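Local coordinates for protein Sfrice_029225 (Spodoptera frugiperda, PDB 6I50) that is a TNF-family cytokine of the Eiger type that assembles as a trimer and probably acts by binding tumour necrosis factor receptors, at residues A[91-105]-A[121-135]. Sequence-based numbering, arbitrary orientation.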
loop_
_atom_site.group_PDB
_atom_site.type_symbol
_atom_site.label_atom_id
_atom_site.label_comp_id
_atom_site.label_asym_id
_atom_site.label_seq_id
_atom_site.Cartn_x
_atom_site.Cartn_y
_atom_site.Cartn_z
ATOM N N ARG A 91 6.168 -11.408 -14.116
ATOM C CA ARG A 91 7.307 -12.201 -13.679
ATOM C C ARG A 91 7.740 -13.134 -14.802
ATOM O O ARG A 91 6.914 -13.856 -15.379
ATOM C CB ARG A 91 6.966 -13.012 -12.426
ATOM C CG ARG A 91 8.190 -13.631 -11.758
ATOM C CD ARG A 91 8.193 -15.139 -11.879
ATOM N NE ARG A 91 6.981 -15.734 -11.331
ATOM C CZ ARG A 91 6.776 -15.968 -10.038
ATOM N NH1 ARG A 91 5.635 -16.517 -9.635
ATOM N NH2 ARG A 91 7.704 -15.653 -9.143
ATOM N N THR A 92 9.029 -13.106 -15.124
ATOM C CA THR A 92 9.612 -14.004 -16.103
ATOM C C THR A 92 10.802 -14.705 -15.466
ATOM O O THR A 92 11.360 -14.248 -14.467
ATOM C CB THR A 92 10.056 -13.263 -17.376
ATOM O OG1 THR A 92 10.910 -12.167 -17.020
ATOM C CG2 THR A 92 8.847 -12.735 -18.151
ATOM N N ASN A 93 11.184 -15.830 -16.058
ATOM C CA ASN A 93 12.281 -16.634 -15.544
ATOM C C ASN A 93 12.643 -17.628 -16.630
ATOM O O ASN A 93 11.792 -18.009 -17.437
ATOM C CB ASN A 93 11.884 -17.354 -14.242
ATOM C CG ASN A 93 13.047 -18.075 -13.581
ATOM O OD1 ASN A 93 13.570 -19.042 -14.119
ATOM N ND2 ASN A 93 13.440 -17.620 -12.389
ATOM N N ALA A 94 13.912 -18.032 -16.658
ATOM C CA ALA A 94 14.344 -18.994 -17.668
ATOM C C ALA A 94 13.551 -20.291 -17.599
ATOM O O ALA A 94 13.439 -20.998 -18.610
ATOM C CB ALA A 94 15.838 -19.288 -17.515
ATOM N N ASP A 95 12.978 -20.608 -16.438
ATOM C CA ASP A 95 12.315 -21.885 -16.220
ATOM C C ASP A 95 10.817 -21.849 -16.502
ATOM O O ASP A 95 10.149 -22.869 -16.315
ATOM C CB ASP A 95 12.558 -22.363 -14.781
ATOM C CG ASP A 95 14.041 -22.472 -14.444
ATOM O OD1 ASP A 95 14.837 -22.839 -15.337
ATOM O OD2 ASP A 95 14.412 -22.191 -13.283
ATOM N N ILE A 96 10.269 -20.713 -16.940
ATOM C CA ILE A 96 8.868 -20.650 -17.335
ATOM C C ILE A 96 8.748 -20.036 -18.724
ATOM O O ILE A 96 9.568 -19.210 -19.137
ATOM C CB ILE A 96 8.005 -19.866 -16.320
ATOM C CG1 ILE A 96 8.394 -18.392 -16.282
ATOM C CG2 ILE A 96 8.118 -20.480 -14.930
ATOM C CD1 ILE A 96 7.744 -17.647 -15.137
ATOM N N GLU A 97 7.713 -20.453 -19.447
ATOM C CA GLU A 97 7.407 -19.911 -20.764
ATOM C C GLU A 97 6.502 -18.697 -20.615
ATOM O O GLU A 97 5.452 -18.774 -19.967
ATOM C CB GLU A 97 6.730 -20.967 -21.641
ATOM C CG GLU A 97 7.617 -22.160 -21.965
ATOM C CD GLU A 97 8.395 -21.983 -23.258
ATOM O OE1 GLU A 97 8.094 -21.038 -24.018
ATOM O OE2 GLU A 97 9.301 -22.801 -23.519
ATOM N N GLY A 98 6.911 -17.579 -21.209
ATOM C CA GLY A 98 6.094 -16.381 -21.176
ATOM C C GLY A 98 6.159 -15.675 -19.835
ATOM O O GLY A 98 7.118 -15.808 -19.069
ATOM N N ARG A 99 5.106 -14.908 -19.552
ATOM C CA ARG A 99 5.030 -14.081 -18.356
ATOM C C ARG A 99 3.946 -14.581 -17.411
ATOM O O ARG A 99 2.924 -15.121 -17.842
ATOM C CB ARG A 99 4.713 -12.624 -18.701
ATOM C CG ARG A 99 5.435 -12.061 -19.885
ATOM C CD ARG A 99 4.658 -10.885 -20.420
ATOM N NE ARG A 99 5.342 -10.234 -21.530
ATOM C CZ ARG A 99 4.786 -9.299 -22.288
ATOM N NH1 ARG A 99 3.535 -8.920 -22.055
ATOM N NH2 ARG A 99 5.476 -8.750 -23.277
ATOM N N GLU A 100 4.173 -14.372 -16.115
ATOM C CA GLU A 100 3.160 -14.566 -15.084
ATOM C C GLU A 100 2.782 -13.204 -14.516
ATOM O O GLU A 100 3.659 -12.383 -14.233
ATOM C CB GLU A 100 3.664 -15.467 -13.952
ATOM C CG GLU A 100 3.772 -16.936 -14.296
ATOM C CD GLU A 100 4.319 -17.762 -13.142
ATOM O OE1 GLU A 100 4.669 -17.172 -12.097
ATOM O OE2 GLU A 100 4.406 -19.000 -13.276
ATOM N N THR A 101 1.486 -12.971 -14.343
ATOM C CA THR A 101 0.994 -11.726 -13.763
ATOM C C THR A 101 0.802 -11.936 -12.264
ATOM O O THR A 101 -0.030 -12.750 -11.851
ATOM C CB THR A 101 -0.318 -11.300 -14.422
ATOM O OG1 THR A 101 -0.121 -11.143 -15.839
ATOM C CG2 THR A 101 -0.800 -9.992 -13.832
ATOM N N LEU A 102 1.578 -11.214 -11.455
ATOM C CA LEU A 102 1.553 -11.389 -10.008
ATOM C C LEU A 102 0.665 -10.381 -9.306
ATOM O O LEU A 102 0.116 -10.689 -8.245
ATOM C CB LEU A 102 2.968 -11.274 -9.428
ATOM C CG LEU A 102 3.989 -12.272 -9.977
ATOM C CD1 LEU A 102 5.260 -12.211 -9.147
ATOM C CD2 LEU A 102 3.408 -13.677 -9.980
ATOM N N LEU A 103 0.519 -9.189 -9.882
ATOM C CA LEU A 103 -0.150 -8.072 -9.230
ATOM C C LEU A 103 -0.766 -7.190 -10.303
ATOM O O LEU A 103 -0.214 -7.051 -11.395
ATOM C CB LEU A 103 0.847 -7.273 -8.383
ATOM C CG LEU A 103 0.471 -6.566 -7.095
ATOM C CD1 LEU A 103 -0.257 -7.513 -6.152
ATOM C CD2 LEU A 103 1.759 -6.048 -6.460
ATOM N N GLN A 104 -1.914 -6.594 -9.987
ATOM C CA GLN A 104 -2.562 -5.677 -10.914
ATOM C C GLN A 104 -3.234 -4.557 -10.134
ATOM O O GLN A 104 -3.757 -4.779 -9.038
ATOM C CB GLN A 104 -3.594 -6.391 -11.793
ATOM C CG GLN A 104 -4.227 -5.487 -12.851
ATOM C CD GLN A 104 -4.985 -6.261 -13.908
ATOM O OE1 GLN A 104 -5.036 -7.487 -13.877
ATOM N NE2 GLN A 104 -5.575 -5.545 -14.856
ATOM N N CYS A 105 -3.203 -3.357 -10.711
ATOM C CA CYS A 105 -3.826 -2.164 -10.160
ATOM C C CYS A 105 -4.662 -1.516 -11.254
ATOM O O CYS A 105 -4.294 -1.559 -12.431
ATOM C CB CYS A 105 -2.763 -1.180 -9.645
ATOM S SG CYS A 105 -3.368 0.260 -8.754
ATOM N N CYS A 121 -1.512 4.797 -8.950
ATOM C CA CYS A 121 -2.070 3.455 -8.808
ATOM C C CYS A 121 -1.046 2.627 -8.045
ATOM O O CYS A 121 0.018 2.305 -8.588
ATOM C CB CYS A 121 -2.381 2.833 -10.173
ATOM S SG CYS A 121 -3.783 1.651 -10.200
ATOM N N PHE A 122 -1.362 2.299 -6.793
ATOM C CA PHE A 122 -0.454 1.602 -5.891
ATOM C C PHE A 122 -0.994 0.213 -5.567
ATOM O O PHE A 122 -2.198 0.042 -5.345
ATOM C CB PHE A 122 -0.262 2.396 -4.587
ATOM C CG PHE A 122 0.608 1.702 -3.576
ATOM C CD1 PHE A 122 0.098 0.696 -2.752
ATOM C CD2 PHE A 122 1.939 2.065 -3.441
ATOM C CE1 PHE A 122 0.911 0.046 -1.846
ATOM C CE2 PHE A 122 2.759 1.428 -2.529
ATOM C CZ PHE A 122 2.244 0.414 -1.727
ATOM N N SER A 123 -0.099 -0.773 -5.504
ATOM C CA SER A 123 -0.452 -2.069 -4.936
ATOM C C SER A 123 0.791 -2.714 -4.343
ATOM O O SER A 123 1.924 -2.352 -4.673
ATOM C CB SER A 123 -1.099 -3.004 -5.970
ATOM O OG SER A 123 -1.728 -4.109 -5.320
ATOM N N ALA A 124 0.562 -3.682 -3.458
ATOM C CA ALA A 124 1.651 -4.370 -2.780
ATOM C C ALA A 124 1.145 -5.712 -2.283
ATOM O O ALA A 124 -0.054 -5.896 -2.071
ATOM C CB ALA A 124 2.204 -3.537 -1.615
ATOM N N ALA A 125 2.074 -6.651 -2.105
ATOM C CA ALA A 125 1.711 -7.960 -1.569
ATOM C C ALA A 125 2.973 -8.720 -1.192
ATOM O O ALA A 125 4.070 -8.406 -1.661
ATOM C CB ALA A 125 0.891 -8.779 -2.571
ATOM N N ALA A 126 2.796 -9.734 -0.342
ATOM C CA ALA A 126 3.858 -10.691 -0.036
ATOM C C ALA A 126 3.859 -11.776 -1.109
ATOM O O ALA A 126 2.904 -12.551 -1.211
ATOM C CB ALA A 126 3.657 -11.298 1.350
ATOM N N LEU A 127 4.922 -11.830 -1.910
ATOM C CA LEU A 127 4.982 -12.669 -3.103
ATOM C C LEU A 127 6.178 -13.606 -3.032
ATOM O O LEU A 127 7.253 -13.222 -2.565
ATOM C CB LEU A 127 5.092 -11.805 -4.366
ATOM C CG LEU A 127 3.926 -10.859 -4.660
ATOM C CD1 LEU A 127 4.319 -9.885 -5.768
ATOM C CD2 LEU A 127 2.668 -11.644 -5.022
ATOM N N PHE A 128 5.997 -14.842 -3.488
ATOM C CA PHE A 128 7.127 -15.747 -3.599
ATOM C C PHE A 128 7.880 -15.440 -4.884
ATOM O O PHE A 128 7.292 -15.434 -5.968
ATOM C CB PHE A 128 6.679 -17.206 -3.591
ATOM C CG PHE A 128 7.795 -18.160 -3.879
ATOM C CD1 PHE A 128 8.673 -18.543 -2.872
ATOM C CD2 PHE A 128 8.006 -18.631 -5.168
ATOM C CE1 PHE A 128 9.726 -19.397 -3.143
ATOM C CE2 PHE A 128 9.051 -19.490 -5.441
ATOM C CZ PHE A 128 9.911 -19.871 -4.431
ATOM N N LEU A 129 9.182 -15.193 -4.761
ATOM C CA LEU A 129 10.036 -14.917 -5.909
ATOM C C LEU A 129 11.231 -15.856 -5.886
ATOM O O LEU A 129 11.756 -16.179 -4.815
ATOM C CB LEU A 129 10.525 -13.465 -5.908
ATOM C CG LEU A 129 9.428 -12.395 -5.850
ATOM C CD1 LEU A 129 10.036 -11.013 -5.705
ATOM C CD2 LEU A 129 8.548 -12.456 -7.089
ATOM N N LYS A 130 11.655 -16.298 -7.068
ATOM C CA LYS A 130 12.811 -17.172 -7.207
ATOM C C LYS A 130 14.033 -16.388 -7.669
ATOM O O LYS A 130 13.926 -15.441 -8.451
ATOM C CB LYS A 130 12.547 -18.292 -8.220
ATOM C CG LYS A 130 11.446 -19.248 -7.841
ATOM C CD LYS A 130 11.491 -20.505 -8.700
ATOM C CE LYS A 130 12.719 -21.340 -8.389
ATOM N NZ LYS A 130 12.502 -22.770 -8.747
ATOM N N ALA A 131 15.205 -16.813 -7.195
ATOM C CA ALA A 131 16.448 -16.366 -7.803
ATOM C C ALA A 131 16.365 -16.556 -9.312
ATOM O O ALA A 131 15.923 -17.604 -9.796
ATOM C CB ALA A 131 17.638 -17.142 -7.225
ATOM N N GLY A 132 16.747 -15.517 -10.055
ATOM C CA GLY A 132 16.648 -15.537 -11.499
ATOM C C GLY A 132 15.373 -14.943 -12.064
ATOM O O GLY A 132 15.287 -14.745 -13.282
ATOM N N ASP A 133 14.377 -14.661 -11.227
ATOM C CA ASP A 133 13.176 -13.991 -11.708
ATOM C C ASP A 133 13.506 -12.586 -12.188
ATOM O O ASP A 133 14.367 -11.906 -11.623
ATOM C CB ASP A 133 12.124 -13.890 -10.606
ATOM C CG ASP A 133 11.377 -15.186 -10.367
ATOM O OD1 ASP A 133 11.628 -16.185 -11.075
ATOM O OD2 ASP A 133 10.519 -15.196 -9.456
ATOM N N ARG A 134 12.804 -12.150 -13.230
ATOM C CA ARG A 134 12.758 -10.751 -13.625
ATOM C C ARG A 134 11.342 -10.233 -13.415
ATOM O O ARG A 134 10.363 -10.947 -13.677
ATOM C CB ARG A 134 13.178 -10.560 -15.086
ATOM C CG ARG A 134 14.671 -10.331 -15.279
ATOM C CD ARG A 134 15.499 -11.544 -14.888
ATOM N NE ARG A 134 16.849 -11.465 -15.430
ATOM C CZ ARG A 134 17.745 -12.445 -15.371
ATOM N NH1 ARG A 134 17.440 -13.592 -14.778
ATOM N NH2 ARG A 134 18.953 -12.281 -15.904
ATOM N N LEU A 135 11.241 -9.000 -12.920
ATOM C CA LEU A 135 9.960 -8.338 -12.711
ATOM C C LEU A 135 9.910 -7.083 -13.561
ATOM O O LEU A 135 10.848 -6.283 -13.538
ATOM C CB LEU A 135 9.750 -7.966 -11.244
ATOM C CG LEU A 135 9.792 -9.121 -10.244
ATOM C CD1 LEU A 135 9.670 -8.576 -8.823
ATOM C CD2 LEU A 135 8.692 -10.129 -10.526
HETATM O O HOH W 1 5.042 -16.642 -6.993
HETATM O O HOH W 2 9.446 -9.836 -16.289
HETATM O O HOH W 3 15.924 -16.780 -15.159
#
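Arg91, Asn93 and Asp133 tie the 84-92/100-108 hairpin to the turn that carries the chain from strand 117-129 in one sheet of the TNF jelly-roll sandwich to 134-139 in the other. This polar cluster and the Cys105-Cys121 disulfide lie at opposite ends of the contact. Antiparallel pairing joins the strands at Thr92 and Arg134: Thr92 N donates to Arg134 O (2.9 Å) and Arg134 N to Thr92 O.

Asp133 is the polar hub. Its OD2 makes a salt bridge with Arg91 NH2 (2.9 Å), on the syn side but tilted well out of the carboxylate plane, and takes Lys130 N from the opposite face. Its OD1 takes Asn93 ND2 at 2.7 Å on the anti side, with the amide turned 89° from the carboxylate. Asn93 OD1 accepts from Asp95 N in an Asx turn.

Arg91 CG lies anti to the backbone N (chi1 -168°), and bends further out carry the guanidinium across to the 121-129 strand. There NH2 also reaches Phe128 O, in the carbonyl plane at 3.2 Å. NE and NH1 both grip Glu100 OE1, while Leu102 CD1 covers one guanidinium face. A methionine in place of Arg91 would probably leave Asp133 and Glu100 without their shared counter-charge and Phe128 O without this donor.

Between the sheets, Leu102 CD1 meets Leu129 CD2 at 3.9 Å, and Leu103 CD1 meets Ala125 CB at 4.0 Å. The strands 100-105 and 121-129 run antiparallel at 154° without pairing. Cys105 SG and Cys121 SG are bonded at 2.0 Å.

Ser123 OG hydrogen-bonds Gln75 of the second subunit, so the disulfide end faces the trimer interface. Strand 100-108, beside 84-92, is the outermost strand of its sheet within this chain, and 117-129 pairs with 68-80 in the other.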